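Side-chain contacts in fimbrin (Schizosaccharomyces pombe, PDB 1RT8), which binds actin filaments and crosslinks them, associates with actin structures that maintain cell polarity, and takes part in cytokinesis, mating and spore formation: residues A[18-23]-A[235-240]; A[131-136]-A[258-263]. One frame throughout, in Å; residues are numbered along the deposited sequence.

Contact 1: A[18-23]-A[235-240]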
ATOM      1  N   ILE A  18       7.001  10.037 -16.397  1.00 37.13           N
ATOM      2  CA  ILE A  18       7.468  11.391 -16.142  1.00 38.80           C
ATOM      3  C   ILE A  18       6.401  12.403 -16.542  1.00 40.19           C
ATOM      4  O   ILE A  18       6.209  13.409 -15.863  1.00 40.87           O
ATOM      5  CB  ILE A  18       8.761  11.695 -16.914  1.00 37.04           C
ATOM      6  CG1 ILE A  18       9.891  10.796 -16.400  1.00 37.42           C
ATOM      7  CG2 ILE A  18       9.118  13.163 -16.754  1.00 36.22           C
ATOM      8  CD1 ILE A  18      11.164  10.848 -17.230  1.00 39.00           C
ATOM      9  N   LYS A  19       5.708  12.140 -17.647  1.00 41.76           N
ATOM     10  CA  LYS A  19       4.657  13.045 -18.095  1.00 42.69           C
ATOM     11  C   LYS A  19       3.553  13.098 -17.046  1.00 42.72           C
ATOM     12  O   LYS A  19       3.050  14.174 -16.707  1.00 43.46           O
ATOM     13  CB  LYS A  19       4.088  12.588 -19.441  1.00 45.69           C
ATOM     14  CG  LYS A  19       5.084  12.678 -20.590  1.00 48.53           C
ATOM     15  CD  LYS A  19       4.443  12.320 -21.928  1.00 51.89           C
ATOM     16  CE  LYS A  19       3.314  13.280 -22.297  1.00 53.99           C
ATOM     17  NZ  LYS A  19       2.817  13.043 -23.683  1.00 55.07           N
ATOM     18  N   HIS A  20       3.178  11.938 -16.519  1.00 41.42           N
ATOM     19  CA  HIS A  20       2.143  11.892 -15.496  1.00 40.20           C
ATOM     20  C   HIS A  20       2.603  12.687 -14.279  1.00 38.92           C
ATOM     21  O   HIS A  20       1.826  13.421 -13.669  1.00 38.05           O
ATOM     22  CB  HIS A  20       1.841  10.443 -15.092  1.00 38.11           C
ATOM     23  CG  HIS A  20       1.020  10.328 -13.845  1.00 38.25           C
ATOM     24  ND1 HIS A  20       1.582  10.167 -12.597  1.00 39.74           N
ATOM     25  CD2 HIS A  20      -0.318  10.398 -13.648  1.00 40.03           C
ATOM     26  CE1 HIS A  20       0.626  10.142 -11.685  1.00 38.85           C
ATOM     27  NE2 HIS A  20      -0.537  10.281 -12.296  1.00 40.39           N
ATOM     28  N   ILE A  21       3.875  12.547 -13.931  1.00 39.12           N
ATOM     29  CA  ILE A  21       4.413  13.263 -12.780  1.00 39.31           C
ATOM     30  C   ILE A  21       4.431  14.770 -13.035  1.00 39.65           C
ATOM     31  O   ILE A  21       4.227  15.564 -12.119  1.00 39.20           O
ATOM     32  CB  ILE A  21       5.833  12.768 -12.433  1.00 39.37           C
ATOM     33  CG1 ILE A  21       5.775  11.288 -12.035  1.00 38.36           C
ATOM     34  CG2 ILE A  21       6.411  13.599 -11.299  1.00 37.64           C
ATOM     35  CD1 ILE A  21       7.125  10.652 -11.823  1.00 39.28           C
ATOM     36  N   ASN A  22       4.667  15.158 -14.285  1.00 41.43           N
ATOM     37  CA  ASN A  22       4.687  16.571 -14.653  1.00 42.97           C
ATOM     38  C   ASN A  22       3.329  17.231 -14.433  1.00 44.21           C
ATOM     39  O   ASN A  22       3.250  18.333 -13.890  1.00 43.99           O
ATOM     40  CB  ASN A  22       5.106  16.729 -16.119  1.00 41.46           C
ATOM     41  CG  ASN A  22       6.592  16.504 -16.322  1.00 41.09           C
ATOM     42  OD1 ASN A  22       7.058  16.261 -17.437  1.00 40.63           O
ATOM     43  ND2 ASN A  22       7.348  16.594 -15.239  1.00 40.51           N
ATOM     44  N   SER A  23       2.259  16.554 -14.841  1.00 45.30           N
ATOM     45  CA  SER A  23       0.919  17.115 -14.687  1.00 47.14           C
ATOM     46  C   SER A  23       0.446  17.125 -13.237  1.00 47.48           C
ATOM     47  O   SER A  23      -0.295  18.019 -12.826  1.00 48.15           O
ATOM     48  CB  SER A  23      -0.086  16.343 -15.544  1.00 47.23           C
ATOM     49  OG  SER A  23      -0.291  15.037 -15.041  1.00 50.65           O
ATOM     50  N   ARG A 235      -7.338   9.810 -23.376  1.00 40.16           N
ATOM     51  CA  ARG A 235      -6.130   9.402 -24.082  1.00 39.66           C
ATOM     52  C   ARG A 235      -4.954   9.667 -23.155  1.00 40.00           C
ATOM     53  O   ARG A 235      -4.149  10.572 -23.383  1.00 40.13           O
ATOM     54  CB  ARG A 235      -5.945  10.168 -25.392  1.00 38.23           C
ATOM     55  CG  ARG A 235      -4.650   9.788 -26.101  1.00 38.83           C
ATOM     56  CD  ARG A 235      -4.610  10.224 -27.553  1.00 38.59           C
ATOM     57  NE  ARG A 235      -3.403   9.724 -28.210  1.00 40.10           N
ATOM     58  CZ  ARG A 235      -3.270   9.583 -29.525  1.00 39.79           C
ATOM     59  NH1 ARG A 235      -4.273   9.905 -30.335  1.00 37.25           N
ATOM     60  NH2 ARG A 235      -2.135   9.116 -30.030  1.00 39.37           N
ATOM     61  N   LYS A 236      -4.866   8.859 -22.104  1.00 39.03           N
ATOM     62  CA  LYS A 236      -3.814   8.997 -21.105  1.00 39.68           C
ATOM     63  C   LYS A 236      -2.966   7.730 -20.974  1.00 40.10           C
ATOM     64  O   LYS A 236      -3.486   6.612 -21.060  1.00 39.70           O
ATOM     65  CB  LYS A 236      -4.440   9.318 -19.744  1.00 40.78           C
ATOM     66  CG  LYS A 236      -5.346  10.546 -19.714  1.00 40.21           C
ATOM     67  CD  LYS A 236      -4.545  11.823 -19.892  1.00 40.41           C
ATOM     68  CE  LYS A 236      -5.385  13.055 -19.591  1.00 41.89           C
ATOM     69  NZ  LYS A 236      -4.549  14.290 -19.612  1.00 40.05           N
ATOM     70  N   TYR A 237      -1.664   7.926 -20.766  1.00 37.98           N
ATOM     71  CA  TYR A 237      -0.689   6.845 -20.581  1.00 38.81           C
ATOM     72  C   TYR A 237      -0.318   5.986 -21.788  1.00 38.21           C
ATOM     73  O   TYR A 237       0.865   5.729 -22.032  1.00 37.36           O
ATOM     74  CB  TYR A 237      -1.141   5.885 -19.475  1.00 36.86           C
ATOM     75  CG  TYR A 237      -1.383   6.512 -18.128  1.00 38.53           C
ATOM     76  CD1 TYR A 237      -2.647   6.977 -17.772  1.00 40.03           C
ATOM     77  CD2 TYR A 237      -0.352   6.624 -17.196  1.00 40.10           C
ATOM     78  CE1 TYR A 237      -2.880   7.539 -16.511  1.00 42.19           C
ATOM     79  CE2 TYR A 237      -0.572   7.184 -15.937  1.00 40.78           C
ATOM     80  CZ  TYR A 237      -1.836   7.639 -15.601  1.00 41.68           C
ATOM     81  OH  TYR A 237      -2.062   8.198 -14.359  1.00 43.60           O
ATOM     82  N   LEU A 238      -1.326   5.537 -22.528  1.00 38.51           N
ATOM     83  CA  LEU A 238      -1.120   4.640 -23.667  1.00 37.90           C
ATOM     84  C   LEU A 238      -0.809   5.274 -25.023  1.00 38.13           C
ATOM     85  O   LEU A 238      -1.425   6.260 -25.419  1.00 39.37           O
ATOM     86  CB  LEU A 238      -2.350   3.740 -23.809  1.00 35.42           C
ATOM     87  CG  LEU A 238      -2.260   2.476 -24.666  1.00 34.30           C
ATOM     88  CD1 LEU A 238      -1.193   1.547 -24.104  1.00 30.76           C
ATOM     89  CD2 LEU A 238      -3.622   1.782 -24.681  1.00 32.07           C
ATOM     90  N   THR A 239       0.149   4.685 -25.730  1.00 37.28           N
ATOM     91  CA  THR A 239       0.527   5.149 -27.058  1.00 37.43           C
ATOM     92  C   THR A 239       0.261   4.005 -28.037  1.00 37.79           C
ATOM     93  O   THR A 239       0.163   2.842 -27.637  1.00 37.63           O
ATOM     94  CB  THR A 239       2.020   5.497 -27.137  1.00 37.57           C
ATOM     95  OG1 THR A 239       2.797   4.322 -26.869  1.00 35.20           O
ATOM     96  CG2 THR A 239       2.367   6.597 -26.138  1.00 38.03           C
ATOM     97  N   PRO A 240       0.151   4.318 -29.334  1.00 38.28           N
ATOM     98  CA  PRO A 240      -0.104   3.275 -30.332  1.00 38.86           C
ATOM     99  C   PRO A 240       0.892   2.129 -30.231  1.00 38.66           C
ATOM    100  O   PRO A 240       0.510   0.961 -30.269  1.00 38.16           O
ATOM    101  CB  PRO A 240       0.020   4.026 -31.650  1.00 40.08           C
ATOM    102  CG  PRO A 240      -0.471   5.402 -31.290  1.00 39.93           C
ATOM    103  CD  PRO A 240       0.237   5.643 -29.973  1.00 39.23           C
TER
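H20, on helix 11-25, and Y237, in the loop that leads to helix 240-244, lay their aromatic rings near one another, and this one pair accounts for the 88 Å² buried between 18-23 and 235-240. Their CA atoms, the closest pair of the two segments, are still 7.7 Å apart, so the backbones do not meet and the side chains bridge the gap. In H20, CG stands anti to the backbone N (chi1 167°), which carries the imidazole from the helix surface to the tyrosine. Traced outward, CB of H20 comes within 4.1 Å of CE2 of Y237, and CG of H20 is 3.8 Å from OH of Y237 and slightly farther from CE2. CD2 of H20 then lies at 3.7 Å from CZ of Y237, while NE2 of H20 ends 3.3 Å from the phenol OH of Y237. The planes are inclined by 29° and the centroids are 5.5 Å apart, a near-parallel but strongly slid pair with little overlap. On the helix, OG of S23 donates to the backbone O of H20, approaching 30° out of the carbonyl plane. Replacing H20 by an alanine would probably leave the hydroxyl end of Y237 without its aromatic neighbour and open a gap between helix and loop. Two residues beyond Y237, OG1 of T239 caps the backbone N of A242 and also bonds to E12, on the same helix as H20. The arrangement is an interface between two calponin-homology domains, in which the first helix of CH1 meets a loop of CH2 within the first actin-binding region.

Contact 2: A[131-136]-A[258-263]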
ATOM      1  N   GLY A 131      -2.421   4.410  -6.884  1.00 28.56           N
ATOM      2  CA  GLY A 131      -3.367   5.513  -6.944  1.00 31.35           C
ATOM      3  C   GLY A 131      -4.418   5.465  -8.043  1.00 33.50           C
ATOM      4  O   GLY A 131      -5.424   6.169  -7.967  1.00 32.41           O
ATOM      5  N   LEU A 132      -4.198   4.625  -9.051  1.00 34.56           N
ATOM      6  CA  LEU A 132      -5.110   4.505 -10.186  1.00 37.01           C
ATOM      7  C   LEU A 132      -6.612   4.549  -9.914  1.00 38.53           C
ATOM      8  O   LEU A 132      -7.316   5.330 -10.540  1.00 41.00           O
ATOM      9  CB  LEU A 132      -4.778   3.248 -10.987  1.00 37.19           C
ATOM     10  CG  LEU A 132      -3.388   3.239 -11.622  1.00 38.11           C
ATOM     11  CD1 LEU A 132      -3.187   1.923 -12.349  1.00 39.15           C
ATOM     12  CD2 LEU A 132      -3.241   4.413 -12.583  1.00 39.39           C
ATOM     13  N   LEU A 133      -7.119   3.725  -9.006  1.00 41.55           N
ATOM     14  CA  LEU A 133      -8.558   3.742  -8.734  1.00 44.58           C
ATOM     15  C   LEU A 133      -9.015   4.744  -7.663  1.00 45.87           C
ATOM     16  O   LEU A 133     -10.129   5.255  -7.731  1.00 45.44           O
ATOM     17  CB  LEU A 133      -9.057   2.336  -8.373  1.00 45.15           C
ATOM     18  CG  LEU A 133      -9.054   1.281  -9.492  1.00 46.81           C
ATOM     19  CD1 LEU A 133      -9.700   1.858 -10.745  1.00 44.09           C
ATOM     20  CD2 LEU A 133      -7.634   0.849  -9.801  1.00 48.22           C
ATOM     21  N   GLY A 134      -8.164   5.021  -6.680  1.00 48.75           N
ATOM     22  CA  GLY A 134      -8.528   5.973  -5.640  1.00 51.92           C
ATOM     23  C   GLY A 134      -9.299   5.400  -4.462  1.00 53.54           C
ATOM     24  O   GLY A 134      -8.882   4.408  -3.871  1.00 54.13           O
ATOM     25  N   LYS A 135     -10.424   6.028  -4.121  1.00 56.04           N
ATOM     26  CA  LYS A 135     -11.257   5.600  -2.994  1.00 58.10           C
ATOM     27  C   LYS A 135     -12.482   4.762  -3.384  1.00 58.56           C
ATOM     28  O   LYS A 135     -12.573   4.254  -4.503  1.00 59.59           O
ATOM     29  CB  LYS A 135     -11.717   6.823  -2.192  1.00 59.51           C
ATOM     30  CG  LYS A 135     -12.587   7.816  -2.975  1.00 61.75           C
ATOM     31  CD  LYS A 135     -11.791   8.602  -4.038  1.00 61.35           C
ATOM     32  CE  LYS A 135     -10.849   9.605  -3.384  1.00 62.92           C
ATOM     33  NZ  LYS A 135     -11.581  10.542  -2.473  1.00 63.70           N
ATOM     34  N   ILE A 136     -13.421   4.622  -2.452  1.00 59.89           N
ATOM     35  CA  ILE A 136     -14.627   3.835  -2.700  1.00 60.24           C
ATOM     36  C   ILE A 136     -15.918   4.566  -2.331  1.00 59.57           C
ATOM     37  O   ILE A 136     -15.964   5.330  -1.371  1.00 60.02           O
ATOM     38  CB  ILE A 136     -14.584   2.489  -1.927  1.00 61.11           C
ATOM     39  CG1 ILE A 136     -14.546   2.745  -0.415  1.00 61.74           C
ATOM     40  CG2 ILE A 136     -13.357   1.689  -2.350  1.00 61.66           C
ATOM     41  CD1 ILE A 136     -14.558   1.470   0.420  1.00 61.80           C
ATOM     42  N   LEU A 258     -10.025   5.319 -17.780  1.00 37.98           N
ATOM     43  CA  LEU A 258     -11.258   5.204 -18.541  1.00 37.97           C
ATOM     44  C   LEU A 258     -12.373   4.784 -17.596  1.00 37.47           C
ATOM     45  O   LEU A 258     -13.519   5.215 -17.731  1.00 35.63           O
ATOM     46  CB  LEU A 258     -11.091   4.162 -19.648  1.00 40.20           C
ATOM     47  CG  LEU A 258     -12.265   3.959 -20.601  1.00 41.08           C
ATOM     48  CD1 LEU A 258     -12.573   5.269 -21.327  1.00 40.87           C
ATOM     49  CD2 LEU A 258     -11.916   2.858 -21.593  1.00 40.57           C
ATOM     50  N   PHE A 259     -12.018   3.942 -16.631  1.00 35.86           N
ATOM     51  CA  PHE A 259     -12.972   3.451 -15.649  1.00 35.14           C
ATOM     52  C   PHE A 259     -13.376   4.545 -14.668  1.00 35.23           C
ATOM     53  O   PHE A 259     -14.525   4.598 -14.238  1.00 35.12           O
ATOM     54  CB  PHE A 259     -12.368   2.286 -14.873  1.00 34.49           C
ATOM     55  CG  PHE A 259     -13.181   1.865 -13.685  1.00 35.29           C
ATOM     56  CD1 PHE A 259     -14.284   1.034 -13.836  1.00 34.90           C
ATOM     57  CD2 PHE A 259     -12.839   2.295 -12.410  1.00 35.74           C
ATOM     58  CE1 PHE A 259     -15.035   0.634 -12.732  1.00 36.81           C
ATOM     59  CE2 PHE A 259     -13.584   1.899 -11.299  1.00 36.26           C
ATOM     60  CZ  PHE A 259     -14.682   1.067 -11.461  1.00 35.59           C
ATOM     61  N   ASN A 260     -12.433   5.414 -14.312  1.00 35.65           N
ATOM     62  CA  ASN A 260     -12.729   6.480 -13.357  1.00 37.78           C
ATOM     63  C   ASN A 260     -13.632   7.560 -13.927  1.00 40.20           C
ATOM     64  O   ASN A 260     -14.424   8.159 -13.201  1.00 39.74           O
ATOM     65  CB  ASN A 260     -11.444   7.145 -12.846  1.00 37.28           C
ATOM     66  CG  ASN A 260     -10.583   6.201 -12.042  1.00 39.15           C
ATOM     67  OD1 ASN A 260     -11.086   5.251 -11.443  1.00 39.90           O
ATOM     68  ND2 ASN A 260      -9.280   6.465 -12.007  1.00 38.20           N
ATOM     69  N   THR A 261     -13.520   7.809 -15.225  1.00 41.05           N
ATOM     70  CA  THR A 261     -14.323   8.851 -15.837  1.00 43.07           C
ATOM     71  C   THR A 261     -15.562   8.354 -16.574  1.00 44.10           C
ATOM     72  O   THR A 261     -16.510   9.115 -16.773  1.00 44.78           O
ATOM     73  CB  THR A 261     -13.465   9.692 -16.798  1.00 42.96           C
ATOM     74  OG1 THR A 261     -12.767   8.823 -17.695  1.00 44.96           O
ATOM     75  CG2 THR A 261     -12.449  10.517 -16.026  1.00 42.67           C
ATOM     76  N   HIS A 262     -15.571   7.081 -16.957  1.00 44.40           N
ATOM     77  CA  HIS A 262     -16.703   6.529 -17.694  1.00 45.58           C
ATOM     78  C   HIS A 262     -17.111   5.114 -17.282  1.00 46.66           C
ATOM     79  O   HIS A 262     -17.145   4.205 -18.113  1.00 46.60           O
ATOM     80  CB  HIS A 262     -16.386   6.565 -19.191  1.00 45.80           C
ATOM     81  CG  HIS A 262     -16.234   7.951 -19.736  1.00 47.87           C
ATOM     82  ND1 HIS A 262     -17.311   8.779 -19.978  1.00 49.77           N
ATOM     83  CD2 HIS A 262     -15.130   8.672 -20.048  1.00 48.66           C
ATOM     84  CE1 HIS A 262     -16.876   9.949 -20.412  1.00 48.71           C
ATOM     85  NE2 HIS A 262     -15.557   9.911 -20.464  1.00 49.27           N
ATOM     86  N   PRO A 263     -17.451   4.913 -15.997  1.00 46.81           N
ATOM     87  CA  PRO A 263     -17.856   3.594 -15.501  1.00 48.12           C
ATOM     88  C   PRO A 263     -18.876   2.917 -16.416  1.00 48.88           C
ATOM     89  O   PRO A 263     -18.826   1.704 -16.626  1.00 48.56           O
ATOM     90  CB  PRO A 263     -18.441   3.910 -14.126  1.00 46.72           C
ATOM     91  CG  PRO A 263     -17.645   5.083 -13.692  1.00 47.46           C
ATOM     92  CD  PRO A 263     -17.584   5.930 -14.939  1.00 45.95           C
TER
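A mixed contact, one hydrogen bond beside a small apolar touch, joins the chain just past helix 117-131 to the last turn of helix 248-261 within the first actin-binding region. The polar part is N260, whose ND2 donates to the backbone O of L132 over 2.7 Å. The bond is nearly straight, with an N-H...O angle of 162°; the amide nitrogen comes almost head-on to the carbonyl (C=O...N 165°), and the oxygen lies close to the plane of the amide. With CG anti to its carbonyl carbon (chi1 -65°), N260 extends from the helix toward this oxygen. Alongside, CD1 of L133 does the apolar touching, 3.6 Å from CD2 of F259 and 3.9 Å from CE2 of F259. The two side chains cross at about a right angle. The same methyl is 3.7 Å from OD1 of N260, so it borders both the phenyl ring and the amide. Helix 162-176 lines this side: L166 touches both L133 and F259, and W169 meets the F259 ring edge to face. The single direct bond probably sets how the amide is turned and gives the L132 carbonyl a side-chain donor, while the leucine methyl adds only dispersion contact.

In the fold
Both contacts belong to the first actin-binding region and involve CH2 residues close to helix 248-261: contact 2 uses its last turn, whereas the tyrosine of contact 1 comes from the loop between helices 218-230 and 240-244 and touches A253 on helix 248-261. Their partners differ, helix 11-25 for contact 1 and the chain after helix 117-131 for contact 2. Contact 1 is a surface contact between two partly exposed aromatic residues, with no clear hydrogen bond across it. Contact 2 is partly buried, buries 138 Å² against 88 Å², and combines a well-formed amide-to-carbonyl bond with leucine-phenylalanine packing. Their centres are about 16 Å apart, and their segments alternate along the chain.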